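Local coordinates for enterotoxin-like toxin X (Staphylococcus aureus, PDB 5U75), which binds sialylated glycoproteins on human neutrophils, inhibiting phagocytosis and killing by these cells, and belongs to the staphylococcal superantigen family, at residues L31-N45 / V90-I104. Numbering follows the deposited sequence.
Sequences LYDRYSKDTINGKSN and VTLKELDHIIRFAHI
Tyr35 lays its ring against the aliphatic part of Arg100, whose CD sits 3.5 Å from the ring centroid and almost on the ring normal, while CG of Arg34 covers the opposite face; CA of His97 meets the edge. The phenol and guanidinium planes are only 5° apart, and Tyr35 OH lies 3.4 Å above the centre of the Arg100 guanidinium. From there the hydroxyl donates to Asp96 OD2 (2.7 Å) on its syn side, with ring and carboxylate planes nearly perpendicular. The other oxygen, Asp96 OD1, takes both NE and NH2 of Arg100 in a side-on salt bridge. On the His97 ring, Ile40 CB lies over one face, and the carbonyl oxygens of Arg34 and Lys37 come at the edge. With its CG anti to the backbone N (chi1 -177°), the imidazole reaches the loop 36-38 that leads to the hairpin, and NE2 donates to Lys37 O at 2.7 Å, the acceptor lying in the ring plane. ND1 shares a water with Arg34 NE, and a second water joins Arg34 NH1 to Asp96 OD2 and Lys93 O; Arg34 NH2 forms a salt bridge with Glu136. Ile104 CD1 packs against Tyr35 CB (3.6 Å), and the Phe101 ring meets Ser36 O at its edge. At the end of the type I' turn from Ile40 to Lys43, Lys43 NZ pairs with the Glu94 carboxylate, though the detail is doubtful because the modelled glutamate crowds the lysine carbons.

The contact thus fixes the end of helix 23-35 and the following hairpin across helix 92-104, the central helix of the beta-grasp domain. Leu137 N also bonds Tyr35 OH, and Lys135 O receives Arg100 NH1, linking this polar network to the sialyl Lewis X site, which includes Lys135. Two Arg100 nitrogens on OD1, with Tyr35 OH and a water donating to OD2, would be expected to favour an ionised Asp96.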
ATOM      1  N   LEU A  31      -6.761   7.177  -8.679  1.00 23.26           N
ATOM      2  CA  LEU A  31      -6.011   6.344  -7.738  1.00 23.54           C
ATOM      3  C   LEU A  31      -6.599   6.441  -6.351  1.00 22.56           C
ATOM      4  O   LEU A  31      -6.806   5.414  -5.701  1.00 21.98           O
ATOM      5  CB  LEU A  31      -4.532   6.729  -7.724  1.00 24.01           C
ATOM      6  CG  LEU A  31      -3.795   6.337  -9.002  1.00 25.41           C
ATOM      7  CD1 LEU A  31      -2.486   7.111  -9.162  1.00 26.54           C
ATOM      8  CD2 LEU A  31      -3.494   4.850  -9.021  1.00 26.61           C
ATOM      9  N   TYR A  32      -6.914   7.658  -5.902  1.00 22.07           N
ATOM     10  CA  TYR A  32      -7.518   7.828  -4.600  1.00 22.41           C
ATOM     11  C   TYR A  32      -8.861   7.078  -4.513  1.00 23.57           C
ATOM     12  O   TYR A  32      -9.136   6.407  -3.523  1.00 21.80           O
ATOM     13  CB  TYR A  32      -7.716   9.298  -4.236  1.00 25.07           C
ATOM     14  CG  TYR A  32      -8.359   9.471  -2.887  1.00 25.54           C
ATOM     15  CD1 TYR A  32      -7.596   9.431  -1.718  1.00 25.84           C
ATOM     16  CD2 TYR A  32      -9.746   9.613  -2.762  1.00 27.18           C
ATOM     17  CE1 TYR A  32      -8.184   9.552  -0.473  1.00 27.47           C
ATOM     18  CE2 TYR A  32     -10.338   9.731  -1.521  1.00 27.35           C
ATOM     19  CZ  TYR A  32      -9.558   9.702  -0.381  1.00 28.41           C
ATOM     20  OH  TYR A  32     -10.143   9.819   0.850  1.00 30.83           O
ATOM     21  N   ASP A  33      -9.692   7.197  -5.544  1.00 24.09           N
ATOM     22  CA  ASP A  33     -11.035   6.599  -5.485  1.00 25.41           C
ATOM     23  C   ASP A  33     -10.980   5.079  -5.467  1.00 24.29           C
ATOM     24  O   ASP A  33     -11.774   4.454  -4.779  1.00 24.51           O
ATOM     25  CB  ASP A  33     -11.908   7.073  -6.644  1.00 26.83           C
ATOM     26  CG  ASP A  33     -12.355   8.513  -6.486  1.00 28.18           C
ATOM     27  OD1 ASP A  33     -12.391   9.045  -5.353  1.00 28.83           O
ATOM     28  OD2 ASP A  33     -12.693   9.104  -7.520  1.00 31.88           O
ATOM     29  N   ARG A  34     -10.054   4.508  -6.222  1.00 22.59           N
ATOM     30  CA  ARG A  34      -9.842   3.067  -6.220  1.00 21.35           C
ATOM     31  C   ARG A  34      -9.316   2.581  -4.879  1.00 21.06           C
ATOM     32  O   ARG A  34      -9.896   1.697  -4.251  1.00 20.09           O
ATOM     33  CB  ARG A  34      -8.859   2.668  -7.317  1.00 21.26           C
ATOM     34  CG  ARG A  34      -8.473   1.200  -7.242  1.00 19.74           C
ATOM     35  CD  ARG A  34      -7.731   0.709  -8.443  1.00 19.96           C
ATOM     36  NE  ARG A  34      -7.246  -0.662  -8.237  1.00 19.17           N
ATOM     37  CZ  ARG A  34      -6.848  -1.482  -9.197  1.00 19.42           C
ATOM     38  NH1 ARG A  34      -6.447  -2.714  -8.896  1.00 19.39           N
ATOM     39  NH2 ARG A  34      -6.858  -1.102 -10.475  1.00 20.71           N
ATOM     40  N   TYR A  35      -8.208   3.166  -4.435  1.00 20.01           N
ATOM     41  CA  TYR A  35      -7.456   2.595  -3.317  1.00 18.69           C
ATOM     42  C   TYR A  35      -7.892   3.049  -1.920  1.00 19.40           C
ATOM     43  O   TYR A  35      -7.420   2.489  -0.920  1.00 19.28           O
ATOM     44  CB  TYR A  35      -5.969   2.851  -3.559  1.00 18.05           C
ATOM     45  CG  TYR A  35      -5.381   2.020  -4.672  1.00 17.39           C
ATOM     46  CD1 TYR A  35      -5.217   0.650  -4.519  1.00 16.87           C
ATOM     47  CD2 TYR A  35      -4.972   2.590  -5.880  1.00 17.24           C
ATOM     48  CE1 TYR A  35      -4.649  -0.123  -5.509  1.00 16.66           C
ATOM     49  CE2 TYR A  35      -4.398   1.812  -6.894  1.00 16.48           C
ATOM     50  CZ  TYR A  35      -4.233   0.451  -6.706  1.00 16.40           C
ATOM     51  OH  TYR A  35      -3.659  -0.344  -7.682  1.00 16.02           O
ATOM     52  N   SER A  36      -8.781   4.052  -1.828  1.00 19.43           N
ATOM     53  CA  SER A  36      -9.293   4.528  -0.544  1.00 19.74           C
ATOM     54  C   SER A  36     -10.459   3.699  -0.010  1.00 19.45           C
ATOM     55  O   SER A  36     -10.870   3.902   1.125  1.00 20.30           O
ATOM     56  CB  SER A  36      -9.738   6.002  -0.621  1.00 21.09           C
ATOM     57  OG  SER A  36     -10.765   6.173  -1.576  1.00 21.57           O
ATOM     58  N   LYS A  37     -10.975   2.779  -0.816  1.00 21.50           N
ATOM     59  CA  LYS A  37     -12.099   1.939  -0.395  1.00 23.08           C
ATOM     60  C   LYS A  37     -11.625   0.970   0.666  1.00 22.47           C
ATOM     61  O   LYS A  37     -10.574   0.348   0.511  1.00 19.98           O
ATOM     62  CB  LYS A  37     -12.680   1.186  -1.582  1.00 25.47           C
ATOM     63  CG  LYS A  37     -13.278   2.128  -2.610  1.00 28.82           C
ATOM     64  CD  LYS A  37     -14.166   1.394  -3.583  1.00 33.84           C
ATOM     65  CE  LYS A  37     -14.903   2.376  -4.476  1.00 37.17           C
ATOM     66  NZ  LYS A  37     -15.655   1.620  -5.512  1.00 40.30           N
ATOM     67  N   ASP A  38     -12.406   0.841   1.737  1.00 20.90           N
ATOM     68  CA  ASP A  38     -12.016   0.036   2.873  1.00 21.47           C
ATOM     69  C   ASP A  38     -12.505  -1.424   2.793  1.00 20.61           C
ATOM     70  O   ASP A  38     -12.488  -2.142   3.781  1.00 19.51           O
ATOM     71  CB  ASP A  38     -12.418   0.715   4.173  1.00 23.65           C
ATOM     72  CG  ASP A  38     -13.894   0.660   4.434  1.00 25.43           C
ATOM     73  OD1 ASP A  38     -14.679   0.366   3.506  1.00 26.36           O
ATOM     74  OD2 ASP A  38     -14.251   0.897   5.592  1.00 28.71           O
ATOM     75  N   THR A  39     -12.925  -1.846   1.609  1.00 19.81           N
ATOM     76  CA  THR A  39     -13.197  -3.227   1.339  1.00 21.59           C
ATOM     77  C   THR A  39     -12.617  -3.623  -0.000  1.00 22.41           C
ATOM     78  O   THR A  39     -12.424  -2.773  -0.899  1.00 22.94           O
ATOM     79  CB  THR A  39     -14.716  -3.500   1.302  1.00 22.84           C
ATOM     80  OG1 THR A  39     -15.290  -2.797   0.202  1.00 24.20           O
ATOM     81  CG2 THR A  39     -15.377  -3.024   2.575  1.00 22.97           C
ATOM     82  N   ILE A  40     -12.341  -4.916  -0.129  1.00 21.75           N
ATOM     83  CA  ILE A  40     -12.070  -5.523  -1.415  1.00 23.42           C
ATOM     84  C   ILE A  40     -12.367  -7.025  -1.330  1.00 24.96           C
ATOM     85  O   ILE A  40     -11.945  -7.680  -0.381  1.00 23.48           O
ATOM     86  CB  ILE A  40     -10.611  -5.261  -1.884  1.00 23.79           C
ATOM     87  CG1 ILE A  40     -10.427  -5.779  -3.314  1.00 25.03           C
ATOM     88  CG2 ILE A  40      -9.585  -5.869  -0.927  1.00 23.26           C
ATOM     89  CD1 ILE A  40      -9.253  -5.183  -4.039  1.00 26.02           C
ATOM     90  N   ASN A  41     -13.118  -7.553  -2.301  1.00 29.66           N
ATOM     91  CA  ASN A  41     -13.417  -9.002  -2.379  1.00 31.17           C
ATOM     92  C   ASN A  41     -13.889  -9.645  -1.073  1.00 32.25           C
ATOM     93  O   ASN A  41     -13.480 -10.758  -0.741  1.00 34.64           O
ATOM     94  CB  ASN A  41     -12.182  -9.776  -2.860  1.00 34.06           C
ATOM     95  CG  ASN A  41     -11.764  -9.417  -4.261  1.00 35.03           C
ATOM     96  OD1 ASN A  41     -12.535  -8.860  -5.041  1.00 41.42           O
ATOM     97  ND2 ASN A  41     -10.530  -9.761  -4.601  1.00 38.17           N
ATOM     98  N   GLY A  42     -14.714  -8.953  -0.302  1.00 33.01           N
ATOM     99  CA  GLY A  42     -15.177  -9.529   0.970  1.00 33.62           C
ATOM    100  C   GLY A  42     -14.239  -9.357   2.161  1.00 33.86           C
ATOM    101  O   GLY A  42     -14.601  -9.725   3.286  1.00 34.87           O
ATOM    102  N   LYS A  43     -13.042  -8.801   1.936  1.00 29.40           N
ATOM    103  CA  LYS A  43     -12.181  -8.391   3.028  1.00 27.04           C
ATOM    104  C   LYS A  43     -12.429  -6.945   3.318  1.00 23.92           C
ATOM    105  O   LYS A  43     -12.878  -6.218   2.450  1.00 23.74           O
ATOM    106  CB  LYS A  43     -10.726  -8.601   2.663  1.00 28.33           C
ATOM    107  CG  LYS A  43     -10.425 -10.070   2.526  1.00 31.11           C
ATOM    108  CD  LYS A  43      -8.944 -10.277   2.413  1.00 34.00           C
ATOM    109  CE  LYS A  43      -8.587 -11.760   2.507  1.00 34.06           C
ATOM    110  NZ  LYS A  43      -8.967 -12.582   1.322  1.00 33.06           N
ATOM    111  N   SER A  44     -12.130  -6.527   4.536  1.00 22.47           N
ATOM    112  CA  SER A  44     -12.333  -5.144   4.907  1.00 22.64           C
ATOM    113  C   SER A  44     -11.392  -4.717   5.998  1.00 21.04           C
ATOM    114  O   SER A  44     -10.857  -5.551   6.734  1.00 22.00           O
ATOM    115  CB  SER A  44     -13.786  -4.920   5.357  1.00 24.19           C
ATOM    116  OG  SER A  44     -14.055  -5.708   6.482  1.00 26.10           O
ATOM    117  N   ASN A  45     -11.205  -3.405   6.092  1.00 20.88           N
ATOM    118  CA  ASN A  45     -10.447  -2.798   7.158  1.00 21.23           C
ATOM    119  C   ASN A  45     -11.298  -2.851   8.428  1.00 22.87           C
ATOM    120  O   ASN A  45     -12.269  -2.121   8.544  1.00 27.76           O
ATOM    121  CB  ASN A  45     -10.109  -1.352   6.808  1.00 20.93           C
ATOM    122  CG  ASN A  45      -9.305  -0.646   7.886  1.00 20.71           C
ATOM    123  OD1 ASN A  45      -8.481  -1.248   8.581  1.00 20.48           O
ATOM    124  ND2 ASN A  45      -9.548   0.651   8.032  1.00 20.65           N
ATOM    125  N   VAL A  90      -3.728 -15.099  -0.958  1.00 16.77           N
ATOM    126  CA  VAL A  90      -4.533 -13.991  -1.456  1.00 16.69           C
ATOM    127  C   VAL A  90      -4.016 -13.622  -2.849  1.00 16.52           C
ATOM    128  O   VAL A  90      -2.997 -14.155  -3.308  1.00 15.95           O
ATOM    129  CB  VAL A  90      -4.499 -12.751  -0.516  1.00 17.73           C
ATOM    130  CG1 VAL A  90      -4.959 -13.117   0.895  1.00 18.91           C
ATOM    131  CG2 VAL A  90      -3.110 -12.108  -0.455  1.00 17.99           C
ATOM    132  N   THR A  91      -4.735 -12.735  -3.528  1.00 15.90           N
ATOM    133  CA  THR A  91      -4.289 -12.242  -4.829  1.00 15.57           C
ATOM    134  C   THR A  91      -3.450 -10.987  -4.653  1.00 15.52           C
ATOM    135  O   THR A  91      -3.567 -10.250  -3.650  1.00 14.50           O
ATOM    136  CB  THR A  91      -5.447 -11.928  -5.795  1.00 15.32           C
ATOM    137  OG1 THR A  91      -6.223 -10.844  -5.306  1.00 14.88           O
ATOM    138  CG2 THR A  91      -6.340 -13.165  -6.019  1.00 16.04           C
ATOM    139  N   LEU A  92      -2.610 -10.741  -5.654  1.00 15.68           N
ATOM    140  CA  LEU A  92      -1.880  -9.477  -5.731  1.00 15.54           C
ATOM    141  C   LEU A  92      -2.830  -8.272  -5.831  1.00 15.51           C
ATOM    142  O   LEU A  92      -2.544  -7.212  -5.287  1.00 14.64           O
ATOM    143  CB  LEU A  92      -0.863  -9.509  -6.871  1.00 15.14           C
ATOM    144  CG  LEU A  92       0.024  -8.263  -7.039  1.00 15.06           C
ATOM    145  CD1 LEU A  92       0.723  -7.898  -5.733  1.00 15.16           C
ATOM    146  CD2 LEU A  92       1.036  -8.552  -8.140  1.00 15.06           C
ATOM    147  N   LYS A  93      -3.998  -8.434  -6.464  1.00 16.16           N
ATOM    148  CA  LYS A  93      -4.961  -7.345  -6.492  1.00 16.81           C
ATOM    149  C   LYS A  93      -5.345  -6.963  -5.075  1.00 15.91           C
ATOM    150  O   LYS A  93      -5.400  -5.790  -4.722  1.00 14.72           O
ATOM    151  CB  LYS A  93      -6.203  -7.692  -7.310  1.00 18.61           C
ATOM    152  CG  LYS A  93      -7.177  -6.536  -7.435  1.00 20.99           C
ATOM    153  CD  LYS A  93      -8.397  -6.920  -8.270  1.00 23.47           C
ATOM    154  CE  LYS A  93      -9.260  -5.714  -8.563  1.00 26.29           C
ATOM    155  NZ  LYS A  93     -10.618  -6.151  -9.016  1.00 28.81           N
ATOM    156  N   GLU A  94      -5.603  -7.982  -4.259  1.00 15.62           N
ATOM    157  CA  GLU A  94      -5.984  -7.778  -2.873  0.50 15.90           C
ATOM    158  C   GLU A  94      -4.869  -7.134  -2.041  1.00 15.45           C
ATOM    159  O   GLU A  94      -5.093  -6.179  -1.315  1.00 15.53           O
ATOM    160  CB  GLU A  94      -6.354  -9.125  -2.283  0.50 16.56           C
ATOM    161  CG  GLU A  94      -7.044  -9.048  -0.956  0.50 17.09           C
ATOM    162  CD  GLU A  94      -7.579 -10.396  -0.560  0.50 18.08           C
ATOM    163  OE1 GLU A  94      -8.528 -10.902  -1.195  0.50 16.56           O
ATOM    164  OE2 GLU A  94      -7.040 -10.934   0.422  0.50 19.82           O
ATOM    165  N   LEU A  95      -3.664  -7.673  -2.158  1.00 15.30           N
ATOM    166  CA  LEU A  95      -2.524  -7.174  -1.364  1.00 16.16           C
ATOM    167  C   LEU A  95      -2.109  -5.765  -1.792  1.00 15.65           C
ATOM    168  O   LEU A  95      -1.906  -4.876  -0.954  1.00 15.20           O
ATOM    169  CB  LEU A  95      -1.362  -8.163  -1.495  1.00 17.55           C
ATOM    170  CG  LEU A  95      -0.246  -8.076  -0.475  1.00 20.94           C
ATOM    171  CD1 LEU A  95      -0.799  -8.177   0.952  1.00 22.17           C
ATOM    172  CD2 LEU A  95       0.774  -9.177  -0.760  1.00 21.27           C
ATOM    173  N   ASP A  96      -2.000  -5.563  -3.102  1.00 15.70           N
ATOM    174  CA  ASP A  96      -1.832  -4.203  -3.678  1.00 15.09           C
ATOM    175  C   ASP A  96      -2.861  -3.214  -3.119  1.00 15.10           C
ATOM    176  O   ASP A  96      -2.526  -2.116  -2.675  1.00 14.96           O
ATOM    177  CB  ASP A  96      -1.880  -4.284  -5.212  1.00 15.78           C
ATOM    178  CG  ASP A  96      -1.881  -2.926  -5.876  1.00 16.57           C
ATOM    179  OD1 ASP A  96      -0.843  -2.210  -5.848  1.00 17.24           O
ATOM    180  OD2 ASP A  96      -2.945  -2.575  -6.419  1.00 16.67           O
ATOM    181  N   HIS A  97      -4.123  -3.623  -3.084  1.00 14.20           N
ATOM    182  CA  HIS A  97      -5.171  -2.772  -2.568  1.00 13.91           C
ATOM    183  C   HIS A  97      -4.952  -2.369  -1.127  1.00 13.68           C
ATOM    184  O   HIS A  97      -4.965  -1.186  -0.793  1.00 13.24           O
ATOM    185  CB  HIS A  97      -6.567  -3.407  -2.676  1.00 14.49           C
ATOM    186  CG  HIS A  97      -7.635  -2.489  -2.206  1.00 15.28           C
ATOM    187  ND1 HIS A  97      -8.177  -1.521  -3.018  1.00 15.91           N
ATOM    188  CD2 HIS A  97      -8.156  -2.288  -0.973  1.00 15.75           C
ATOM    189  CE1 HIS A  97      -9.033  -0.797  -2.320  1.00 16.68           C
ATOM    190  NE2 HIS A  97      -9.029  -1.237  -1.072  1.00 16.87           N
ATOM    191  N   ILE A  98      -4.767  -3.373  -0.278  1.00 13.37           N
ATOM    192  CA  ILE A  98      -4.645  -3.137   1.161  1.00 13.58           C
ATOM    193  C   ILE A  98      -3.395  -2.310   1.475  1.00 13.59           C
ATOM    194  O   ILE A  98      -3.439  -1.393   2.296  1.00 13.53           O
ATOM    195  CB  ILE A  98      -4.645  -4.474   1.942  1.00 13.91           C
ATOM    196  CG1 ILE A  98      -6.001  -5.179   1.747  1.00 14.29           C
ATOM    197  CG2 ILE A  98      -4.341  -4.243   3.419  1.00 14.31           C
ATOM    198  CD1 ILE A  98      -6.035  -6.613   2.228  1.00 13.89           C
ATOM    199  N   ILE A  99      -2.292  -2.619   0.793  1.00 13.65           N
ATOM    200  CA  ILE A  99      -1.072  -1.850   0.967  1.00 13.63           C
ATOM    201  C   ILE A  99      -1.280  -0.388   0.596  1.00 13.41           C
ATOM    202  O   ILE A  99      -0.912   0.491   1.374  1.00 14.02           O
ATOM    203  CB  ILE A  99       0.106  -2.453   0.188  1.00 13.59           C
ATOM    204  CG1 ILE A  99       0.534  -3.753   0.867  1.00 13.44           C
ATOM    205  CG2 ILE A  99       1.285  -1.478   0.121  1.00 13.96           C
ATOM    206  CD1 ILE A  99       1.430  -4.621   0.010  1.00 13.58           C
ATOM    207  N   ARG A 100      -1.860  -0.112  -0.564  1.00 13.37           N
ATOM    208  CA  ARG A 100      -2.049   1.293  -0.963  1.00 14.18           C
ATOM    209  C   ARG A 100      -3.044   2.007  -0.061  1.00 14.40           C
ATOM    210  O   ARG A 100      -2.863   3.190   0.237  1.00 14.19           O
ATOM    211  CB  ARG A 100      -2.421   1.416  -2.438  1.00 14.14           C
ATOM    212  CG  ARG A 100      -1.386   0.825  -3.355  1.00 14.58           C
ATOM    213  CD  ARG A 100      -1.407   1.435  -4.744  1.00 14.28           C
ATOM    214  NE  ARG A 100      -0.867   0.526  -5.725  1.00 14.48           N
ATOM    215  CZ  ARG A 100      -0.514   0.831  -6.973  1.00 15.13           C
ATOM    216  NH1 ARG A 100      -0.568   2.080  -7.419  1.00 14.49           N
ATOM    217  NH2 ARG A 100      -0.078  -0.132  -7.770  1.00 15.71           N
ATOM    218  N   PHE A 101      -4.068   1.289   0.429  1.00 14.09           N
ATOM    219  CA  PHE A 101      -4.964   1.839   1.444  1.00 14.57           C
ATOM    220  C   PHE A 101      -4.204   2.352   2.682  1.00 14.22           C
ATOM    221  O   PHE A 101      -4.454   3.465   3.164  1.00 15.57           O
ATOM    222  CB  PHE A 101      -6.007   0.784   1.854  1.00 15.00           C
ATOM    223  CG  PHE A 101      -6.998   1.274   2.859  1.00 15.77           C
ATOM    224  CD1 PHE A 101      -6.717   1.222   4.226  1.00 15.73           C
ATOM    225  CD2 PHE A 101      -8.236   1.778   2.448  1.00 16.60           C
ATOM    226  CE1 PHE A 101      -7.645   1.664   5.166  1.00 17.37           C
ATOM    227  CE2 PHE A 101      -9.163   2.212   3.386  1.00 17.14           C
ATOM    228  CZ  PHE A 101      -8.874   2.156   4.742  1.00 17.43           C
ATOM    229  N   ALA A 102      -3.247   1.553   3.158  1.00 14.25           N
ATOM    230  CA  ALA A 102      -2.383   1.946   4.282  1.00 14.52           C
ATOM    231  C   ALA A 102      -1.549   3.198   3.972  1.00 14.43           C
ATOM    232  O   ALA A 102      -1.369   4.069   4.837  1.00 15.71           O
ATOM    233  CB  ALA A 102      -1.494   0.793   4.677  1.00 14.33           C
ATOM    234  N   HIS A 103      -1.076   3.311   2.736  1.00 15.07           N
ATOM    235  CA  HIS A 103      -0.387   4.549   2.297  1.00 15.82           C
ATOM    236  C   HIS A 103      -1.292   5.767   2.265  1.00 16.21           C
ATOM    237  O   HIS A 103      -0.904   6.853   2.736  1.00 16.55           O
ATOM    238  CB  HIS A 103       0.293   4.357   0.948  1.00 16.07           C
ATOM    239  CG  HIS A 103       1.504   3.489   1.008  1.00 17.07           C
ATOM    240  ND1 HIS A 103       2.784   3.998   1.025  1.00 18.04           N
ATOM    241  CD2 HIS A 103       1.639   2.144   1.080  1.00 17.91           C
ATOM    242  CE1 HIS A 103       3.650   3.008   1.081  1.00 18.09           C
ATOM    243  NE2 HIS A 103       2.983   1.870   1.115  1.00 18.53           N
ATOM    244  N   ILE A 104      -2.503   5.603   1.733  1.00 16.54           N
ATOM    245  CA  ILE A 104      -3.494   6.668   1.742  1.00 17.34           C
ATOM    246  C   ILE A 104      -3.726   7.191   3.166  1.00 18.37           C
ATOM    247  O   ILE A 104      -3.908   8.416   3.350  1.00 18.15           O
ATOM    248  CB  ILE A 104      -4.821   6.251   1.033  1.00 17.55           C
ATOM    249  CG1 ILE A 104      -4.589   6.166  -0.480  1.00 17.76           C
ATOM    250  CG2 ILE A 104      -5.964   7.234   1.361  1.00 19.03           C
ATOM    251  CD1 ILE A 104      -5.735   5.573  -1.272  1.00 18.49           C
TER
HETATM  252  O   HOH W   1      -5.502  -3.610  -6.268  1.00 16.38           O
HETATM  253  O   HOH W   2      -7.630  -1.995  -5.778  1.00 16.85           O
HETATM  254  O   HOH W   3      -8.574 -10.685  -6.430  1.00 28.26           O